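Local coordinates for 2OG-Fe dioxygenase family protein (Methylibium petroleiphilum, PDB 3PL0) that probably acts as an iron- and 2-oxoglutarate-dependent dioxygenase built on a cupin-type double-stranded beta-helix, at residues K133-Q138 / G169-A174; Q17-Q22 / V209-D214. All coordinates share one frame; numbering follows the deposited sequence.

Contact 1: K133-Q138 / G169-A174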
loop_
_atom_site.group_PDB
_atom_site.type_symbol
_atom_site.label_atom_id
_atom_site.label_comp_id
_atom_site.label_asym_id
_atom_site.label_seq_id
_atom_site.Cartn_x
_atom_site.Cartn_y
_atom_site.Cartn_z
ATOM N N LYS A 133 6.576 16.996 -1.909
ATOM C CA LYS A 133 7.665 17.595 -2.675
ATOM C C LYS A 133 7.513 17.373 -4.160
ATOM O O LYS A 133 8.046 18.156 -4.928
ATOM C CB LYS A 133 9.044 17.101 -2.236
ATOM C CG LYS A 133 9.453 17.481 -0.826
ATOM C CD LYS A 133 9.874 18.963 -0.722
ATOM N N LEU A 134 6.770 16.354 -4.590
ATOM C CA LEU A 134 6.588 16.129 -6.032
ATOM C C LEU A 134 5.404 16.902 -6.532
ATOM O O LEU A 134 5.466 17.522 -7.596
ATOM C CB LEU A 134 6.300 14.680 -6.340
ATOM C CG LEU A 134 7.483 13.785 -6.499
ATOM C CD1 LEU A 134 7.009 12.340 -6.325
ATOM C CD2 LEU A 134 8.113 14.051 -7.856
ATOM N N ARG A 135 4.298 16.775 -5.797
ATOM C CA ARG A 135 3.063 17.476 -6.117
ATOM C C ARG A 135 2.390 17.918 -4.818
ATOM O O ARG A 135 1.720 17.132 -4.155
ATOM C CB ARG A 135 2.135 16.553 -6.911
ATOM C CG ARG A 135 1.166 17.232 -7.832
ATOM C CD ARG A 135 0.792 16.316 -8.988
ATOM N NE ARG A 135 0.160 15.076 -8.543
ATOM C CZ ARG A 135 0.556 13.833 -8.865
ATOM N NH1 ARG A 135 1.596 13.637 -9.654
ATOM N NH2 ARG A 135 -0.109 12.764 -8.415
ATOM N N ALA A 136 2.548 19.181 -4.467
ATOM C CA ALA A 136 1.980 19.700 -3.227
ATOM C C ALA A 136 0.465 19.594 -3.234
ATOM O O ALA A 136 -0.174 20.046 -4.144
ATOM C CB ALA A 136 2.394 21.178 -3.038
ATOM N N PRO A 137 -0.118 19.017 -2.190
ATOM C CA PRO A 137 -1.584 18.905 -2.170
ATOM C C PRO A 137 -2.312 20.213 -1.819
ATOM O O PRO A 137 -1.774 21.032 -1.077
ATOM C CB PRO A 137 -1.833 17.890 -1.064
ATOM C CG PRO A 137 -0.635 18.041 -0.139
ATOM C CD PRO A 137 0.528 18.456 -0.993
ATOM N N GLN A 138 -3.529 20.372 -2.332
ATOM C CA GLN A 138 -4.349 21.551 -2.046
ATOM C C GLN A 138 -4.377 21.866 -0.544
ATOM O O GLN A 138 -4.635 20.999 0.282
ATOM C CB GLN A 138 -5.780 21.360 -2.575
ATOM C CG GLN A 138 -6.752 22.535 -2.293
ATOM C CD GLN A 138 -6.238 23.881 -2.763
ATOM O OE1 GLN A 138 -5.559 23.986 -3.789
ATOM N NE2 GLN A 138 -6.575 24.931 -2.017
ATOM N N GLY A 169 -6.815 5.728 -7.885
ATOM C CA GLY A 169 -7.688 6.888 -7.939
ATOM C C GLY A 169 -7.312 7.992 -6.975
ATOM O O GLY A 169 -8.175 8.790 -6.602
ATOM N N VAL A 170 -6.025 8.043 -6.609
ATOM C CA VAL A 170 -5.519 8.978 -5.622
ATOM C C VAL A 170 -4.347 9.733 -6.249
ATOM O O VAL A 170 -4.121 9.643 -7.441
ATOM C CB VAL A 170 -5.110 8.222 -4.319
ATOM C CG1 VAL A 170 -6.331 7.544 -3.653
ATOM C CG2 VAL A 170 -4.005 7.159 -4.589
ATOM N N ASP A 171 -3.561 10.432 -5.456
ATOM C CA ASP A 171 -2.353 11.076 -5.964
ATOM C C ASP A 171 -1.107 10.174 -5.889
ATOM O O ASP A 171 -0.370 10.042 -6.870
ATOM C CB ASP A 171 -2.084 12.361 -5.217
ATOM C CG ASP A 171 -3.006 13.484 -5.677
ATOM O OD1 ASP A 171 -2.615 14.188 -6.633
ATOM O OD2 ASP A 171 -4.122 13.583 -5.138
ATOM N N PHE A 172 -0.855 9.617 -4.717
ATOM C CA PHE A 172 0.309 8.744 -4.457
ATOM C C PHE A 172 -0.092 7.556 -3.618
ATOM O O PHE A 172 -1.039 7.642 -2.803
ATOM C CB PHE A 172 1.437 9.497 -3.750
ATOM C CG PHE A 172 1.975 10.627 -4.542
ATOM C CD1 PHE A 172 2.930 10.415 -5.505
ATOM C CD2 PHE A 172 1.488 11.921 -4.358
ATOM C CE1 PHE A 172 3.412 11.453 -6.257
ATOM C CE2 PHE A 172 1.959 12.956 -5.110
ATOM C CZ PHE A 172 2.919 12.738 -6.057
ATOM N N VAL A 173 0.583 6.426 -3.893
ATOM C CA VAL A 173 0.421 5.208 -3.133
ATOM C C VAL A 173 1.754 4.685 -2.624
ATOM O O VAL A 173 2.797 4.787 -3.323
ATOM C CB VAL A 173 -0.283 4.145 -3.961
ATOM C CG1 VAL A 173 -0.423 2.853 -3.132
ATOM C CG2 VAL A 173 -1.673 4.667 -4.422
ATOM N N ALA A 174 1.740 4.163 -1.395
ATOM C CA ALA A 174 2.860 3.377 -0.885
ATOM C C ALA A 174 2.361 2.003 -0.582
ATOM O O ALA A 174 1.401 1.837 0.171
ATOM C CB ALA A 174 3.441 3.970 0.387
#

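Contact 2: Q17-Q22 / V209-D214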
loop_
_atom_site.group_PDB
_atom_site.type_symbol
_atom_site.label_atom_id
_atom_site.label_comp_id
_atom_site.label_asym_id
_atom_site.label_seq_id
_atom_site.Cartn_x
_atom_site.Cartn_y
_atom_site.Cartn_z
ATOM N N GLN A 17 13.730 12.173 -7.557
ATOM C CA GLN A 17 14.084 12.260 -8.976
ATOM C C GLN A 17 13.479 11.057 -9.700
ATOM O O GLN A 17 12.963 11.180 -10.809
ATOM C CB GLN A 17 15.598 12.317 -9.171
ATOM C CG GLN A 17 16.274 13.590 -8.609
ATOM C CD GLN A 17 16.348 14.704 -9.591
ATOM O OE1 GLN A 17 15.611 14.732 -10.593
ATOM N NE2 GLN A 17 17.298 15.621 -9.361
ATOM N N ARG A 18 13.538 9.904 -9.051
ATOM C CA ARG A 18 13.007 8.663 -9.627
ATOM C C ARG A 18 11.480 8.758 -9.857
ATOM O O ARG A 18 10.980 8.409 -10.904
ATOM C CB ARG A 18 13.309 7.485 -8.699
ATOM C CG ARG A 18 14.786 7.061 -8.667
ATOM C CD ARG A 18 15.132 6.042 -9.799
ATOM N NE ARG A 18 16.295 5.221 -9.423
ATOM C CZ ARG A 18 17.546 5.460 -9.776
ATOM N NH1 ARG A 18 17.872 6.526 -10.506
ATOM N NH2 ARG A 18 18.498 4.654 -9.345
ATOM N N LEU A 19 10.765 9.262 -8.860
ATOM C CA LEU A 19 9.319 9.396 -8.956
ATOM C C LEU A 19 8.941 10.381 -10.016
ATOM O O LEU A 19 7.979 10.155 -10.728
ATOM C CB LEU A 19 8.719 9.837 -7.617
ATOM C CG LEU A 19 8.533 8.713 -6.606
ATOM C CD1 LEU A 19 8.460 9.279 -5.194
ATOM C CD2 LEU A 19 7.298 7.900 -7.009
ATOM N N ARG A 20 9.679 11.489 -10.133
ATOM C CA ARG A 20 9.429 12.400 -11.231
ATOM C C ARG A 20 9.686 11.734 -12.579
ATOM O O ARG A 20 8.932 11.882 -13.518
ATOM C CB ARG A 20 10.366 13.612 -11.138
ATOM C CG ARG A 20 10.157 14.627 -12.229
ATOM C CD ARG A 20 8.738 15.198 -12.202
ATOM N NE ARG A 20 8.660 16.385 -13.061
ATOM C CZ ARG A 20 7.820 16.563 -14.081
ATOM N NH1 ARG A 20 6.920 15.654 -14.403
ATOM N NH2 ARG A 20 7.861 17.698 -14.764
ATOM N N ALA A 21 10.819 11.062 -12.691
ATOM C CA ALA A 21 11.255 10.536 -13.972
ATOM C C ALA A 21 10.471 9.301 -14.452
ATOM O O ALA A 21 10.154 9.189 -15.652
ATOM C CB ALA A 21 12.783 10.230 -13.926
ATOM N N GLN A 22 10.213 8.347 -13.556
ATOM C CA GLN A 22 9.582 7.100 -13.941
ATOM C C GLN A 22 8.273 6.773 -13.184
ATOM O O GLN A 22 7.648 5.743 -13.446
ATOM C CB GLN A 22 10.569 5.933 -13.759
ATOM C CG GLN A 22 11.054 5.691 -12.319
ATOM C CD GLN A 22 12.015 4.526 -12.210
ATOM O OE1 GLN A 22 12.774 4.240 -13.154
ATOM N NE2 GLN A 22 12.016 3.856 -11.042
ATOM N N VAL A 209 9.512 -0.795 0.702
ATOM C CA VAL A 209 8.391 0.049 0.274
ATOM C C VAL A 209 8.402 0.447 -1.210
ATOM O O VAL A 209 9.381 0.929 -1.733
ATOM C CB VAL A 209 8.283 1.276 1.159
ATOM C CG1 VAL A 209 7.014 2.021 0.826
ATOM C CG2 VAL A 209 8.300 0.826 2.620
ATOM N N LEU A 210 7.263 0.245 -1.879
ATOM C CA LEU A 210 7.079 0.685 -3.236
ATOM C C LEU A 210 6.293 1.980 -3.186
ATOM O O LEU A 210 5.151 1.979 -2.740
ATOM C CB LEU A 210 6.298 -0.365 -4.038
ATOM C CG LEU A 210 5.803 -0.013 -5.453
ATOM C CD1 LEU A 210 6.991 0.296 -6.339
ATOM C CD2 LEU A 210 4.955 -1.165 -6.011
ATOM N N LEU A 211 6.898 3.044 -3.684
ATOM C CA LEU A 211 6.274 4.356 -3.837
ATOM C C LEU A 211 5.780 4.501 -5.265
ATOM O O LEU A 211 6.526 4.171 -6.209
ATOM C CB LEU A 211 7.261 5.482 -3.506
ATOM C CG LEU A 211 7.885 5.422 -2.082
ATOM C CD1 LEU A 211 8.828 6.587 -1.788
ATOM C CD2 LEU A 211 6.780 5.285 -0.963
ATOM N N LEU A 212 4.529 4.946 -5.438
ATOM C CA LEU A 212 3.885 5.077 -6.756
ATOM C C LEU A 212 3.242 6.476 -6.924
ATOM O O LEU A 212 2.568 6.977 -6.040
ATOM C CB LEU A 212 2.746 4.049 -6.916
ATOM C CG LEU A 212 3.071 2.562 -6.764
ATOM C CD1 LEU A 212 1.781 1.740 -6.569
ATOM C CD2 LEU A 212 3.864 2.033 -7.985
ATOM N N ASP A 213 3.465 7.094 -8.069
ATOM C CA ASP A 213 2.705 8.267 -8.484
ATOM C C ASP A 213 1.519 7.706 -9.222
ATOM O O ASP A 213 1.588 7.256 -10.395
ATOM C CB ASP A 213 3.544 9.149 -9.377
ATOM C CG ASP A 213 2.793 10.358 -9.902
ATOM O OD1 ASP A 213 1.543 10.441 -9.812
ATOM O OD2 ASP A 213 3.490 11.224 -10.442
ATOM N N ASP A 214 0.403 7.740 -8.533
ATOM C CA ASP A 214 -0.810 7.095 -9.020
ATOM C C ASP A 214 -1.378 7.707 -10.298
ATOM O O ASP A 214 -2.255 7.132 -10.922
ATOM C CB ASP A 214 -1.872 7.124 -7.929
ATOM C CG ASP A 214 -2.948 6.122 -8.159
ATOM O OD1 ASP A 214 -2.621 4.902 -8.256
ATOM O OD2 ASP A 214 -4.115 6.549 -8.281
HETATM O O HOH W 1 5.668 10.739 -12.359
#

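Contact 1: K133-Q138 / G169-A174
The guanidinium group of Arg135 lies nearly flat over one face of the Phe172 ring, shifted toward its rim, the two planes only 15° apart and Arg135 CZ 3.8 Å from Phe172 CZ. The ring carbon sits under the rim of the guanidinium, and CB of Arg135 comes in at the ring edge. With CG anti to the backbone N (chi1 -153°) and the chain bent at chi3, the Arg135 side chain folds back across Phe172 and turns NE and NH2 to one oxygen of Asp171. Both bonds of this salt bridge are weak: OD1 of Asp171 stands 3.4 Å from NH2 of Arg135, and the guanidinium and carboxylate planes are 41° apart. Asp171 has a firmer partner through OD2, the backbone N of Ser247, while Arg135 NH1 makes a salt bridge with Asp213 OD2. Asp171 and Phe172 form a classic beta bulge opposite Tyr245 as strand 172-181 enters the curled antiparallel sheet of the cupin fold. With an alanine here instead of Arg135, the ring face under the guanidinium would probably be uncovered and Asp171 and Asp213 left without their cationic mate. CD1 of Leu134 approaches Phe172 CE1 obliquely at 3.7 Å, while Phe131 stacks on the same ring.

Contact 2: Q17-Q22 / V209-D214
One methyl group, CD2 of Leu19, makes the direct contact between helix 17-22 and strand 209-213. It rests more on the strand's backbone than on a side chain: Leu211 O is 3.9 Å from Leu19 CD2, and Asp213 N is 4.1 Å from the same methyl. The nearest side-chain approach is looser, with CB of Leu211 4.3 Å from Leu19 CD2. The first torsion explains this reach, for it sets CG anti to the carbonyl carbon (chi1 -81°), and the CD2 branch is the one that meets the strand.

Beside this apolar touch runs a polar one. A water donates to Leu19 O and to Asp213 OD2, 2.9 Å from each, and so joins the helix backbone to a buried carboxylate. Asp213 is held from other directions too: its OD1 accepts from the backbone N of Gln215, and its OD2 also forms a salt bridge with Arg135, a positive charge that would be expected to stabilise the ionised aspartate.

Further out, Leu130 of helix 118-134 packs on Leu19, while Leu127 and Phe131 of that helix lie against Leu211. Strand 24-27, which begins two residues after the helix ends, pairs antiparallel with 209-213, Leu211 bonding to Cys25 through the backbone. The segment axes pass 8.7 Å apart at an angle of 45°, a spacing that the Leu19 side chain bridges. The arrangement is that of a helix laid across one face of the curled antiparallel sheet of a cupin, or double-stranded beta-helix, fold.

In the fold
From the N terminus, helix 12-22 is the first element to take part, and strand 24-27 directly after it joins the main sheet. The chain then runs through helix 118-134 and the turn beyond it before strand 172-181 returns to close the loop of contact 1. Only later does strand 209-213 meet the opening helix, so contact 2 closes a much longer loop with contact 1 nested inside. The two centres are 10 Å apart. Strands 172-181 and 209-213 are antiparallel neighbours, with Val173 O and Leu212 N 2.7 Å apart in a probable hydrogen bond. Helices 12-22 and 118-134 also meet, through Leu19 and Leu134, so that two helices and two strands are tied together.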